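Local coordinates for sortase-like protein (Streptococcus suis, PDB 3RE9) that probably catalyses transpeptidation as a class C sortase, joining pilin subunits during pilus assembly, at residues 22-25 / 26-30; 32-35 / 36-40. All coordinates share one frame; numbering follows the deposited sequence.

Contact 1: residues 22-25 / 26-30; sequences YTKS and RHEAG
Tyr22, Thr23 and Lys24 each meet the residue four places on, Arg26, His27 and Glu28, in a local contact near the start of helix 21-39, at the protein surface. The threonine methyl CG2 comes to 3.5 Å from His27 NE2, while the carbonyl oxygen Thr23 O sits over one face of the imidazole, 3.3 Å from His27 CG and nearer the ring's rim than its centre. With chi1 at -48°, Thr23 sends CG2 anti to its backbone N, toward the imidazole, and OG1 the other way, to a hydrogen bond with Asp20. Asp20 and Tyr22 lie in a stretch resembling the Asp-Pro-aromatic motif of class C sortase lids. The backbone is regular alpha-helix, with His27 N bonded to Thr23 O at 3.0 Å and three more i to i+4 bonds between the two segments. Tyr22 O takes two donors from the same face of its plane, Arg26 N at 3.1 Å and the hydroxyl Ser25 OG at 3.3 Å. Arg26 touches Tyr22 loosely, its CD lying 4.0 Å from Tyr22 OH. Lys24 and Glu28 point the same way; Lys24 CE lies 3.2 Å from Glu28 OE1, while Lys24 NZ, turned aside by chi4, is 4.1 Å from it, too far for a salt bridge. Arg26 and His27 also pack against helix 3-11, on Gln7, Ala8 and Glu11.

Contact 2: residues 32-35 / 36-40; sequences VEYA and RMLEL
Glu33 and Arg36 form a two-pronged salt bridge, one turn apart on helix 21-39. Arg36 presents the side of its guanidinium: NE reaches Glu33 OE1 at 3.1 Å and NH2 reaches Glu33 OE2 at 2.6 Å, both oxygens lying near the guanidinium plane. The carboxylate is turned 42° against that plane, and both nitrogens meet it from above. A bend at chi2 (65°) carries the carboxylate forward along the helix, toward Arg36. The methyl end of Met37 crosses Glu33 at about a right angle, with CE 3.3 Å from Glu33 CG, and also stands at the edge of the Tyr34 ring. Leu38 covers one face of that ring in a CH-pi contact, its CG 4.0 Å from the ring centroid, while CD1 lies 3.7 Å from Tyr34 CE2. Beneath these side chains, Met37 N bonds to Glu33 O at 3.0 Å and Leu38 N to Tyr34 O at 2.8 Å, the i to i+4 pattern of an alpha-helix. Farther out, Tyr34, Met37 and Leu38 pack this end of the helix on Phe9, His73, Glu75 and Leu79 of the sortase fold, and Tyr34 OH is hydrogen-bonded to His73. Arg36 NH1 forms a second salt bridge, with Glu42. The buried carboxylate of Glu33 is probably held ionised by Arg36 and by the backbone N of Arg2, which donates to OE2.

In the fold
Contacts 1 and 2 follow one another along helix 21-39, with nothing joining them directly except the helix itself. Their centres lie about 22 and about 16 Å from the centre of the chain, on the same side of it, and about 15 Å from each other. The helix therefore runs from an outer, largely exposed end toward the beta-sheet core, where residues 32-40 pack near Glu75 and Leu79 and lead into strand 43-49. Helix 3-11 touches both, through Gln7, Ala8 and Glu11 at contact 1 and Phe9 at contact 2. The start of helix 21-39 probably belongs to the class C lid, which covers the substrate-binding site in closed relatives and is displaced in this open form.

Contact 1: residues 22-25 / 26-30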
loop_
_atom_site.group_PDB
_atom_site.type_symbol
_atom_site.label_atom_id
_atom_site.label_comp_id
_atom_site.label_asym_id
_atom_site.label_seq_id
_atom_site.Cartn_x
_atom_site.Cartn_y
_atom_site.Cartn_z
ATOM N N TYR A 22 15.467 7.267 -22.813
ATOM C CA TYR A 22 15.269 8.155 -21.714
ATOM C C TYR A 22 14.352 7.551 -20.692
ATOM O O TYR A 22 14.584 7.668 -19.524
ATOM C CB TYR A 22 14.707 9.473 -22.167
ATOM C CG TYR A 22 14.258 10.216 -21.003
ATOM C CD1 TYR A 22 15.137 10.794 -20.146
ATOM C CD2 TYR A 22 12.951 10.287 -20.699
ATOM C CE1 TYR A 22 14.705 11.447 -19.061
ATOM C CE2 TYR A 22 12.534 10.945 -19.638
ATOM C CZ TYR A 22 13.410 11.515 -18.816
ATOM O OH TYR A 22 12.957 12.162 -17.724
ATOM N N THR A 23 13.313 6.904 -21.175
ATOM C CA THR A 23 12.303 6.281 -20.316
ATOM C C THR A 23 12.861 5.084 -19.559
ATOM O O THR A 23 12.482 4.833 -18.412
ATOM C CB THR A 23 11.069 5.805 -21.117
ATOM O OG1 THR A 23 10.624 6.849 -21.995
ATOM C CG2 THR A 23 9.928 5.417 -20.163
ATOM N N LYS A 24 13.747 4.344 -20.220
ATOM C CA LYS A 24 14.358 3.165 -19.637
ATOM C C LYS A 24 15.241 3.622 -18.477
ATOM O O LYS A 24 15.147 3.083 -17.376
ATOM C CB LYS A 24 15.133 2.389 -20.713
ATOM C CG LYS A 24 15.958 1.193 -20.236
ATOM C CD LYS A 24 17.217 1.076 -21.093
ATOM C CE LYS A 24 18.209 0.056 -20.552
ATOM N NZ LYS A 24 17.940 -1.308 -21.103
ATOM N N SER A 25 16.052 4.649 -18.716
ATOM C CA SER A 25 16.923 5.202 -17.680
ATOM C C SER A 25 16.151 5.797 -16.471
ATOM O O SER A 25 16.615 5.673 -15.325
ATOM C CB SER A 25 17.936 6.194 -18.290
ATOM O OG SER A 25 17.506 7.572 -18.098
ATOM N N ARG A 26 14.985 6.407 -16.731
ATOM C CA ARG A 26 14.078 6.928 -15.695
ATOM C C ARG A 26 13.450 5.810 -14.856
ATOM O O ARG A 26 13.277 5.943 -13.642
ATOM C CB ARG A 26 12.964 7.775 -16.330
ATOM C CG ARG A 26 11.785 8.088 -15.391
ATOM C CD ARG A 26 10.887 9.232 -15.892
ATOM N NE ARG A 26 9.903 9.674 -14.893
ATOM C CZ ARG A 26 10.170 10.463 -13.848
ATOM N NH1 ARG A 26 11.406 10.906 -13.633
ATOM N NH2 ARG A 26 9.197 10.808 -13.008
ATOM N N HIS A 27 13.075 4.714 -15.513
ATOM C CA HIS A 27 12.467 3.601 -14.793
ATOM C C HIS A 27 13.486 2.936 -13.894
ATOM O O HIS A 27 13.158 2.524 -12.775
ATOM C CB HIS A 27 11.844 2.579 -15.742
ATOM C CG HIS A 27 10.597 3.069 -16.416
ATOM N ND1 HIS A 27 9.973 2.370 -17.431
ATOM C CD2 HIS A 27 9.873 4.204 -16.235
ATOM C CE1 HIS A 27 8.912 3.048 -17.835
ATOM N NE2 HIS A 27 8.835 4.167 -17.131
ATOM N N GLU A 28 14.716 2.841 -14.397
ATOM C CA GLU A 28 15.832 2.235 -13.676
ATOM C C GLU A 28 16.144 3.022 -12.413
ATOM O O GLU A 28 16.320 2.441 -11.348
ATOM C CB GLU A 28 17.086 2.165 -14.568
ATOM C CG GLU A 28 17.133 0.986 -15.523
ATOM C CD GLU A 28 18.497 0.880 -16.235
ATOM O OE1 GLU A 28 18.527 0.466 -17.432
ATOM O OE2 GLU A 28 19.537 1.220 -15.589
ATOM N N ALA A 29 16.212 4.347 -12.566
ATOM C CA ALA A 29 16.477 5.285 -11.508
ATOM C C ALA A 29 15.437 5.174 -10.408
ATOM O O ALA A 29 15.774 5.191 -9.223
ATOM C CB ALA A 29 16.487 6.703 -12.081
ATOM N N GLY A 30 14.170 5.094 -10.814
ATOM C CA GLY A 30 13.073 4.807 -9.907
ATOM C C GLY A 30 13.248 3.501 -9.144
ATOM O O GLY A 30 12.954 3.435 -7.942
#

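Contact 2: residues 32-35 / 36-40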
loop_
_atom_site.group_PDB
_atom_site.type_symbol
_atom_site.label_atom_id
_atom_site.label_comp_id
_atom_site.label_asym_id
_atom_site.label_seq_id
_atom_site.Cartn_x
_atom_site.Cartn_y
_atom_site.Cartn_z
ATOM N N VAL A 32 16.179 1.927 -8.571
ATOM C CA VAL A 32 17.303 2.164 -7.637
ATOM C C VAL A 32 16.833 2.899 -6.357
ATOM O O VAL A 32 17.256 2.564 -5.241
ATOM C CB VAL A 32 18.522 2.850 -8.365
ATOM C CG1 VAL A 32 19.604 3.330 -7.389
ATOM C CG2 VAL A 32 19.131 1.899 -9.415
ATOM N N GLU A 33 15.923 3.858 -6.501
ATOM C CA GLU A 33 15.343 4.525 -5.327
ATOM C C GLU A 33 14.552 3.566 -4.409
ATOM O O GLU A 33 14.697 3.617 -3.182
ATOM C CB GLU A 33 14.491 5.736 -5.754
ATOM C CG GLU A 33 13.795 6.538 -4.607
ATOM C CD GLU A 33 14.758 7.244 -3.669
ATOM O OE1 GLU A 33 15.987 7.198 -3.889
ATOM O OE2 GLU A 33 14.282 7.855 -2.695
ATOM N N TYR A 34 13.723 2.696 -4.986
ATOM C CA TYR A 34 12.927 1.774 -4.163
ATOM C C TYR A 34 13.805 0.744 -3.442
ATOM O O TYR A 34 13.607 0.492 -2.237
ATOM C CB TYR A 34 11.766 1.130 -4.947
ATOM C CG TYR A 34 10.887 0.257 -4.077
ATOM C CD1 TYR A 34 10.267 0.770 -2.940
ATOM C CD2 TYR A 34 10.692 -1.095 -4.380
ATOM C CE1 TYR A 34 9.488 -0.043 -2.117
ATOM C CE2 TYR A 34 9.900 -1.910 -3.575
ATOM C CZ TYR A 34 9.302 -1.379 -2.442
ATOM O OH TYR A 34 8.519 -2.187 -1.647
ATOM N N ALA A 35 14.801 0.208 -4.158
ATOM C CA ALA A 35 15.842 -0.642 -3.548
ATOM C C ALA A 35 16.591 -0.016 -2.352
ATOM O O ALA A 35 16.874 -0.692 -1.378
ATOM C CB ALA A 35 16.836 -1.140 -4.622
ATOM N N ARG A 36 16.930 1.265 -2.452
ATOM C CA ARG A 36 17.551 2.019 -1.373
ATOM C C ARG A 36 16.608 2.181 -0.164
ATOM O O ARG A 36 17.020 2.006 0.980
ATOM C CB ARG A 36 17.974 3.397 -1.885
ATOM C CG ARG A 36 18.684 4.243 -0.842
ATOM C CD ARG A 36 18.702 5.733 -1.181
ATOM N NE ARG A 36 17.346 6.254 -1.290
ATOM C CZ ARG A 36 16.565 6.550 -0.244
ATOM N NH1 ARG A 36 17.001 6.380 1.008
ATOM N NH2 ARG A 36 15.340 7.022 -0.449
ATOM N N MET A 37 15.352 2.535 -0.416
ATOM C CA MET A 37 14.339 2.522 0.627
ATOM C C MET A 37 14.225 1.128 1.260
ATOM O O MET A 37 14.117 0.985 2.490
ATOM C CB MET A 37 12.990 2.903 0.035
ATOM C CG MET A 37 12.830 4.349 -0.350
ATOM S SD MET A 37 11.198 4.634 -1.070
ATOM C CE MET A 37 11.589 4.886 -2.782
ATOM N N LEU A 38 14.227 0.095 0.416
ATOM C CA LEU A 38 14.146 -1.282 0.912
ATOM C C LEU A 38 15.364 -1.613 1.784
ATOM O O LEU A 38 15.242 -2.212 2.848
ATOM C CB LEU A 38 14.034 -2.284 -0.240
ATOM C CG LEU A 38 12.691 -2.550 -0.891
ATOM C CD1 LEU A 38 12.873 -3.468 -2.082
ATOM C CD2 LEU A 38 11.771 -3.167 0.135
ATOM N N GLU A 39 16.537 -1.196 1.337
ATOM C CA GLU A 39 17.762 -1.510 2.060
ATOM C C GLU A 39 17.704 -0.881 3.453
ATOM O O GLU A 39 18.242 -1.419 4.419
ATOM C CB GLU A 39 18.953 -1.010 1.245
ATOM C CG GLU A 39 20.341 -1.301 1.771
ATOM C CD GLU A 39 21.417 -0.622 0.876
ATOM O OE1 GLU A 39 21.041 0.013 -0.157
ATOM O OE2 GLU A 39 22.631 -0.713 1.201
ATOM N N LEU A 40 17.010 0.241 3.571
ATOM C CA LEU A 40 17.010 0.984 4.827
ATOM C C LEU A 40 15.744 0.893 5.653
ATOM O O LEU A 40 15.628 1.638 6.628
ATOM C CB LEU A 40 17.322 2.464 4.567
ATOM C CG LEU A 40 18.741 2.774 4.123
ATOM C CD1 LEU A 40 18.699 3.963 3.226
ATOM C CD2 LEU A 40 19.604 3.024 5.334
#